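Local structure of 6-phosphogluconolactonase (Thermotoga maritima, 1VL1) at residues A[129-134]-A[180-185]; A[39-44]-A[72-77]. The protein hydrolyses 6-phosphogluconolactone to 6-phosphogluconate, the second step in the oxidative stage of the pentose phosphate pathway. All blocks are in the same frame, centred on the assembly; numbering follows the deposited sequence.

Contacts 1 and 2 each join helix residues to a strand region of the same sheet, since strands 179-182 and 74-82 are antiparallel neighbours in it. Both are partly buried. Contact 1 has an apolar half facing inward and an arginine half at the surface, where two exposed guanidinium groups meet with no hydrogen bond between the segments. In contact 2 buried L41 lies against a partly exposed arginine that bonds to its carbonyl. Contact 1 therefore rests on packing, while contact 2 combines polar bonds with packing of L41 on the guanidinium. The two meet at F77, whose ring lies against I131 and A134, with A134 CB 3.7 Å from F77 CZ.

Contact 1. Residues A[129-134]-A[180-185]; sequences REIRSA and VTLTFR
I131 and L182 both have the first side-chain carbon anti to the carbonyl carbon (I131 CG1, chi1 -65°; L182 CG, chi1 -68°), which points I131 CD1 and L182 CD2 at each other. The two methyls touch end to end, I131 CD1 to L182 CD2, at 3.5 Å. This is the buried half of the contact, and V166 of the adjoining strand packs against both side chains. Toward solvent, two long arginines come together with extended chains that cross at about a right angle. R132 NH2 lies 3.5 Å from R185 NH2, which sits at the edge of the R132 guanidinium near its plane; the two planes are turned 64° apart, so the groups do not stack. Each like charge has an acid of its own: R132 is bridged to E128, one turn back on its helix, and R185 to D163, which probably offsets much of the repulsion. Beyond L182 the strand stops, and T183 takes the N-cap position of helix 184-187. The contact packs helix 120-134 against antiparallel strand 179-182 and its neighbours 166-168 and 74-82, helix-on-sheet packing within a Rossmann-like alpha/beta fold.

Contact 2. Residues A[39-44]-A[72-77]; sequences KLLEEK and NRIHFF
R73 reaches from just before strand 74-82 to the backbone of L41 and K44, on the way from helix 25-43 to strand 47-51. Strand 47-51, helix 57-64 and strand 74-82 form a beta-alpha-beta crossover of the Rossmann-like fold, so the arginine ties its last strand to the segment that leads into its first. R73 NH2 donates twice. The straighter bond, 2.8 Å and 151° at the hydrogen, runs from R73 NH2 to L41 O and arrives in the carbonyl plane on a lone pair. The other, 2.9 Å from R73 NH2 to K44 O, is more bent, with the donor tilted from the carbonyl plane. R73 NE goes to the carbonyl of D45, and R73 NH1 donates to a water 2.9 Å away that returns a weak bond to L41 O. The positive group probably offsets the partial negative charge of these carbonyls. With R73 cut back to an alanine, the carbonyls of L41, K44 and D45 would probably all lose a donor, leaving this part of the chain less firmly held. L40 O takes both E43 N and K44 N. K44 sends its amine to D139 and the carbonyl of K46. L41 CD1 meets I74 CD1 at 4.4 Å. A bend at chi3 (57°) turns the R73 guanidinium against the L41 side chain, whose CD2 lies over one face, offset toward the rim, 3.6 Å from R73 NH2.

Contact 1. Residues A[129-134]-A[180-185]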
loop_
_atom_site.group_PDB
_atom_site.type_symbol
_atom_site.label_atom_id
_atom_site.label_comp_id
_atom_site.label_asym_id
_atom_site.label_seq_id
_atom_site.Cartn_x
_atom_site.Cartn_y
_atom_site.Cartn_z
ATOM N N ARG A 129 9.501 13.544 5.190
ATOM C CA ARG A 129 9.445 14.928 4.718
ATOM C C ARG A 129 8.684 15.040 3.391
ATOM O O ARG A 129 7.938 16.001 3.173
ATOM C CB ARG A 129 10.830 15.562 4.582
ATOM C CG ARG A 129 11.556 15.907 5.893
ATOM C CD ARG A 129 12.826 16.684 5.757
ATOM N NE ARG A 129 13.818 16.029 4.922
ATOM C CZ ARG A 129 14.794 15.217 5.341
ATOM N NH1 ARG A 129 14.915 14.895 6.618
ATOM N NH2 ARG A 129 15.673 14.763 4.438
ATOM N N GLU A 130 8.923 14.104 2.467
ATOM C CA GLU A 130 8.283 14.173 1.158
ATOM C C GLU A 130 6.780 13.974 1.283
ATOM O O GLU A 130 6.005 14.649 0.624
ATOM C CB GLU A 130 8.819 13.087 0.225
ATOM C CG GLU A 130 10.110 13.363 -0.384
ATOM C CD GLU A 130 10.422 12.343 -1.479
ATOM O OE1 GLU A 130 9.524 11.964 -2.253
ATOM O OE2 GLU A 130 11.609 11.995 -1.505
ATOM N N ILE A 131 6.373 12.985 2.081
ATOM C CA ILE A 131 4.952 12.763 2.294
ATOM C C ILE A 131 4.262 13.994 2.878
ATOM O O ILE A 131 3.224 14.449 2.337
ATOM C CB ILE A 131 4.746 11.548 3.228
ATOM C CG1 ILE A 131 5.257 10.310 2.525
ATOM C CG2 ILE A 131 3.284 11.434 3.558
ATOM C CD1 ILE A 131 5.300 9.106 3.474
ATOM N N ARG A 132 4.850 14.557 3.941
ATOM C CA ARG A 132 4.289 15.727 4.583
ATOM C C ARG A 132 4.135 16.896 3.603
ATOM O O ARG A 132 3.168 17.663 3.635
ATOM C CB ARG A 132 5.159 16.181 5.764
ATOM C CG ARG A 132 5.143 15.262 6.947
ATOM C CD ARG A 132 6.047 15.747 8.060
ATOM N NE ARG A 132 6.100 14.844 9.212
ATOM C CZ ARG A 132 5.207 14.822 10.218
ATOM N NH1 ARG A 132 4.160 15.642 10.210
ATOM N NH2 ARG A 132 5.364 13.947 11.225
ATOM N N SER A 133 5.134 17.069 2.758
ATOM C CA SER A 133 5.100 18.113 1.785
ATOM C C SER A 133 3.964 17.917 0.750
ATOM O O SER A 133 3.341 18.904 0.278
ATOM C CB SER A 133 6.441 18.130 1.063
ATOM O OG SER A 133 6.478 19.238 0.214
ATOM N N ALA A 134 3.694 16.675 0.427
ATOM C CA ALA A 134 2.675 16.364 -0.603
ATOM C C ALA A 134 1.246 16.514 -0.092
ATOM O O ALA A 134 0.393 17.107 -0.765
ATOM C CB ALA A 134 2.890 14.982 -1.139
ATOM N N VAL A 180 11.792 -0.131 5.562
ATOM C CA VAL A 180 11.292 1.207 5.827
ATOM C C VAL A 180 9.783 1.121 5.613
ATOM O O VAL A 180 9.343 0.555 4.619
ATOM C CB VAL A 180 11.934 2.214 4.885
ATOM C CG1 VAL A 180 11.208 3.572 4.977
ATOM C CG2 VAL A 180 13.408 2.278 5.161
ATOM N N THR A 181 9.000 1.602 6.570
ATOM C CA THR A 181 7.567 1.462 6.443
ATOM C C THR A 181 6.802 2.648 6.942
ATOM O O THR A 181 7.191 3.304 7.904
ATOM C CB THR A 181 7.096 0.160 7.199
ATOM O OG1 THR A 181 5.697 -0.115 6.919
ATOM C CG2 THR A 181 7.241 0.319 8.665
ATOM N N LEU A 182 5.663 2.935 6.284
ATOM C CA LEU A 182 4.696 3.779 6.916
ATOM C C LEU A 182 4.204 3.082 8.148
ATOM O O LEU A 182 4.206 1.847 8.218
ATOM C CB LEU A 182 3.487 3.994 6.015
ATOM C CG LEU A 182 3.720 4.806 4.759
ATOM C CD1 LEU A 182 2.377 5.128 4.007
ATOM C CD2 LEU A 182 4.437 6.011 4.948
ATOM N N THR A 183 3.796 3.900 9.135
ATOM C CA THR A 183 3.276 3.418 10.448
ATOM C C THR A 183 1.763 3.363 10.428
ATOM O O THR A 183 1.097 3.785 9.465
ATOM C CB THR A 183 3.682 4.428 11.528
ATOM O OG1 THR A 183 3.165 5.713 11.179
ATOM C CG2 THR A 183 5.189 4.587 11.646
ATOM N N PHE A 184 1.163 2.790 11.466
ATOM C CA PHE A 184 -0.287 2.896 11.594
ATOM C C PHE A 184 -0.797 4.347 11.470
ATOM O O PHE A 184 -1.805 4.612 10.789
ATOM C CB PHE A 184 -0.736 2.317 12.925
ATOM C CG PHE A 184 -0.476 0.845 13.106
ATOM C CD1 PHE A 184 -0.521 -0.062 12.044
ATOM C CD2 PHE A 184 -0.291 0.341 14.392
ATOM C CE1 PHE A 184 -0.332 -1.421 12.232
ATOM C CE2 PHE A 184 -0.099 -1.047 14.599
ATOM C CZ PHE A 184 -0.116 -1.935 13.495
ATOM N N ARG A 185 -0.119 5.278 12.123
ATOM C CA ARG A 185 -0.483 6.697 12.048
ATOM C C ARG A 185 -0.626 7.201 10.623
ATOM O O ARG A 185 -1.659 7.812 10.272
ATOM C CB ARG A 185 0.560 7.509 12.810
ATOM C CG ARG A 185 0.389 8.953 12.750
ATOM C CD ARG A 185 1.346 9.607 13.732
ATOM N NE ARG A 185 1.528 11.016 13.432
ATOM C CZ ARG A 185 2.648 11.707 13.673
ATOM N NH1 ARG A 185 3.716 11.122 14.233
ATOM N NH2 ARG A 185 2.699 12.994 13.335
#

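Contact 2. Residues A[39-44]-A[72-77]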
loop_
_atom_site.group_PDB
_atom_site.type_symbol
_atom_site.label_atom_id
_atom_site.label_comp_id
_atom_site.label_asym_id
_atom_site.label_seq_id
_atom_site.Cartn_x
_atom_site.Cartn_y
_atom_site.Cartn_z
ATOM N N LYS A 39 -14.317 8.794 -8.845
ATOM C CA LYS A 39 -15.106 9.594 -7.900
ATOM C C LYS A 39 -14.236 10.649 -7.180
ATOM O O LYS A 39 -14.617 11.810 -7.070
ATOM C CB LYS A 39 -15.821 8.683 -6.865
ATOM C CG LYS A 39 -16.966 7.827 -7.433
ATOM C CD LYS A 39 -17.618 6.822 -6.393
ATOM C CE LYS A 39 -16.660 5.707 -5.952
ATOM N NZ LYS A 39 -17.217 4.497 -5.236
ATOM N N LEU A 40 -13.060 10.238 -6.739
ATOM C CA LEU A 40 -12.171 11.125 -5.992
ATOM C C LEU A 40 -11.817 12.309 -6.880
ATOM O O LEU A 40 -11.912 13.453 -6.465
ATOM C CB LEU A 40 -10.945 10.363 -5.467
ATOM C CG LEU A 40 -11.223 9.433 -4.256
ATOM C CD1 LEU A 40 -10.118 8.459 -4.051
ATOM C CD2 LEU A 40 -11.408 10.263 -3.015
ATOM N N LEU A 41 -11.504 12.019 -8.140
ATOM C CA LEU A 41 -11.144 13.067 -9.104
ATOM C C LEU A 41 -12.276 13.994 -9.519
ATOM O O LEU A 41 -12.017 15.080 -10.032
ATOM C CB LEU A 41 -10.453 12.433 -10.323
ATOM C CG LEU A 41 -9.099 11.760 -10.063
ATOM C CD1 LEU A 41 -8.797 10.799 -11.186
ATOM C CD2 LEU A 41 -7.974 12.796 -9.919
ATOM N N GLU A 42 -13.541 13.618 -9.306
ATOM C CA GLU A 42 -14.644 14.550 -9.529
ATOM C C GLU A 42 -14.653 15.625 -8.449
ATOM O O GLU A 42 -15.120 16.735 -8.680
ATOM C CB GLU A 42 -15.993 13.827 -9.526
ATOM C CG GLU A 42 -16.127 12.814 -10.645
ATOM C CD GLU A 42 -17.473 12.119 -10.637
ATOM O OE1 GLU A 42 -17.767 11.407 -9.646
ATOM O OE2 GLU A 42 -18.230 12.284 -11.619
ATOM N N GLU A 43 -14.143 15.269 -7.276
ATOM C CA GLU A 43 -14.193 16.101 -6.082
ATOM C C GLU A 43 -12.945 16.960 -5.875
ATOM O O GLU A 43 -13.030 18.053 -5.305
ATOM C CB GLU A 43 -14.297 15.186 -4.857
ATOM C CG GLU A 43 -15.557 14.356 -4.761
ATOM C CD GLU A 43 -15.457 13.313 -3.660
ATOM O OE1 GLU A 43 -14.377 13.175 -3.038
ATOM O OE2 GLU A 43 -16.463 12.622 -3.407
ATOM N N LYS A 44 -11.787 16.438 -6.298
ATOM C CA LYS A 44 -10.483 16.994 -5.953
ATOM C C LYS A 44 -9.568 17.058 -7.149
ATOM O O LYS A 44 -9.512 16.133 -7.941
ATOM C CB LYS A 44 -9.757 16.058 -5.010
ATOM C CG LYS A 44 -10.361 15.839 -3.667
ATOM C CD LYS A 44 -9.481 14.856 -2.879
ATOM C CE LYS A 44 -8.189 15.579 -2.357
ATOM N NZ LYS A 44 -6.950 14.787 -2.248
ATOM N N ASN A 72 -1.350 12.895 -14.382
ATOM C CA ASN A 72 -0.782 14.082 -13.742
ATOM C C ASN A 72 -1.497 14.538 -12.482
ATOM O O ASN A 72 -0.944 15.310 -11.715
ATOM C CB ASN A 72 -0.684 15.244 -14.689
ATOM C CG ASN A 72 -2.028 15.713 -15.236
ATOM O OD1 ASN A 72 -2.785 14.922 -15.778
ATOM N ND2 ASN A 72 -2.310 17.013 -15.117
ATOM N N ARG A 73 -2.724 14.090 -12.270
ATOM C CA ARG A 73 -3.504 14.478 -11.064
ATOM C C ARG A 73 -3.405 13.402 -10.000
ATOM O O ARG A 73 -4.002 13.525 -8.933
ATOM C CB ARG A 73 -4.954 14.669 -11.486
ATOM C CG ARG A 73 -5.129 15.868 -12.396
ATOM C CD ARG A 73 -6.536 16.055 -12.921
ATOM N NE ARG A 73 -7.478 16.168 -11.803
ATOM C CZ ARG A 73 -8.754 15.820 -11.860
ATOM N NH1 ARG A 73 -9.306 15.411 -12.994
ATOM N NH2 ARG A 73 -9.522 15.959 -10.791
ATOM N N ILE A 74 -2.662 12.333 -10.255
ATOM C CA ILE A 74 -2.583 11.240 -9.292
ATOM C C ILE A 74 -1.190 11.099 -8.735
ATOM O O ILE A 74 -0.244 10.954 -9.493
ATOM C CB ILE A 74 -3.058 9.900 -9.881
ATOM C CG1 ILE A 74 -4.472 10.055 -10.481
ATOM C CG2 ILE A 74 -3.011 8.823 -8.806
ATOM C CD1 ILE A 74 -4.877 8.927 -11.421
ATOM N N HIS A 75 -1.065 11.189 -7.410
ATOM C CA HIS A 75 0.251 11.041 -6.716
ATOM C C HIS A 75 0.342 9.727 -5.996
ATOM O O HIS A 75 -0.603 9.344 -5.271
ATOM C CB HIS A 75 0.450 12.196 -5.743
ATOM C CG HIS A 75 0.508 13.520 -6.419
ATOM N ND1 HIS A 75 1.658 14.264 -6.504
ATOM C CD2 HIS A 75 -0.448 14.205 -7.084
ATOM C CE1 HIS A 75 1.412 15.352 -7.211
ATOM N NE2 HIS A 75 0.143 15.342 -7.571
ATOM N N PHE A 76 1.466 9.021 -6.171
ATOM C CA PHE A 76 1.592 7.675 -5.632
ATOM C C PHE A 76 2.726 7.610 -4.575
ATOM O O PHE A 76 3.738 8.244 -4.748
ATOM C CB PHE A 76 1.915 6.651 -6.766
ATOM C CG PHE A 76 0.748 6.386 -7.707
ATOM C CD1 PHE A 76 -0.303 5.598 -7.298
ATOM C CD2 PHE A 76 0.686 6.961 -8.948
ATOM C CE1 PHE A 76 -1.375 5.333 -8.128
ATOM C CE2 PHE A 76 -0.412 6.692 -9.789
ATOM C CZ PHE A 76 -1.406 5.895 -9.363
ATOM N N PHE A 77 2.507 6.805 -3.541
ATOM C CA PHE A 77 3.457 6.615 -2.466
ATOM C C PHE A 77 3.593 5.154 -2.162
ATOM O O PHE A 77 2.585 4.458 -2.068
ATOM C CB PHE A 77 2.955 7.323 -1.193
ATOM C CG PHE A 77 2.649 8.773 -1.396
ATOM C CD1 PHE A 77 1.444 9.170 -1.963
ATOM C CD2 PHE A 77 3.532 9.723 -1.010
ATOM C CE1 PHE A 77 1.184 10.484 -2.204
ATOM C CE2 PHE A 77 3.270 11.079 -1.246
ATOM C CZ PHE A 77 2.094 11.448 -1.813
HETATM O O HOH W 1 -12.095 14.506 -13.238
#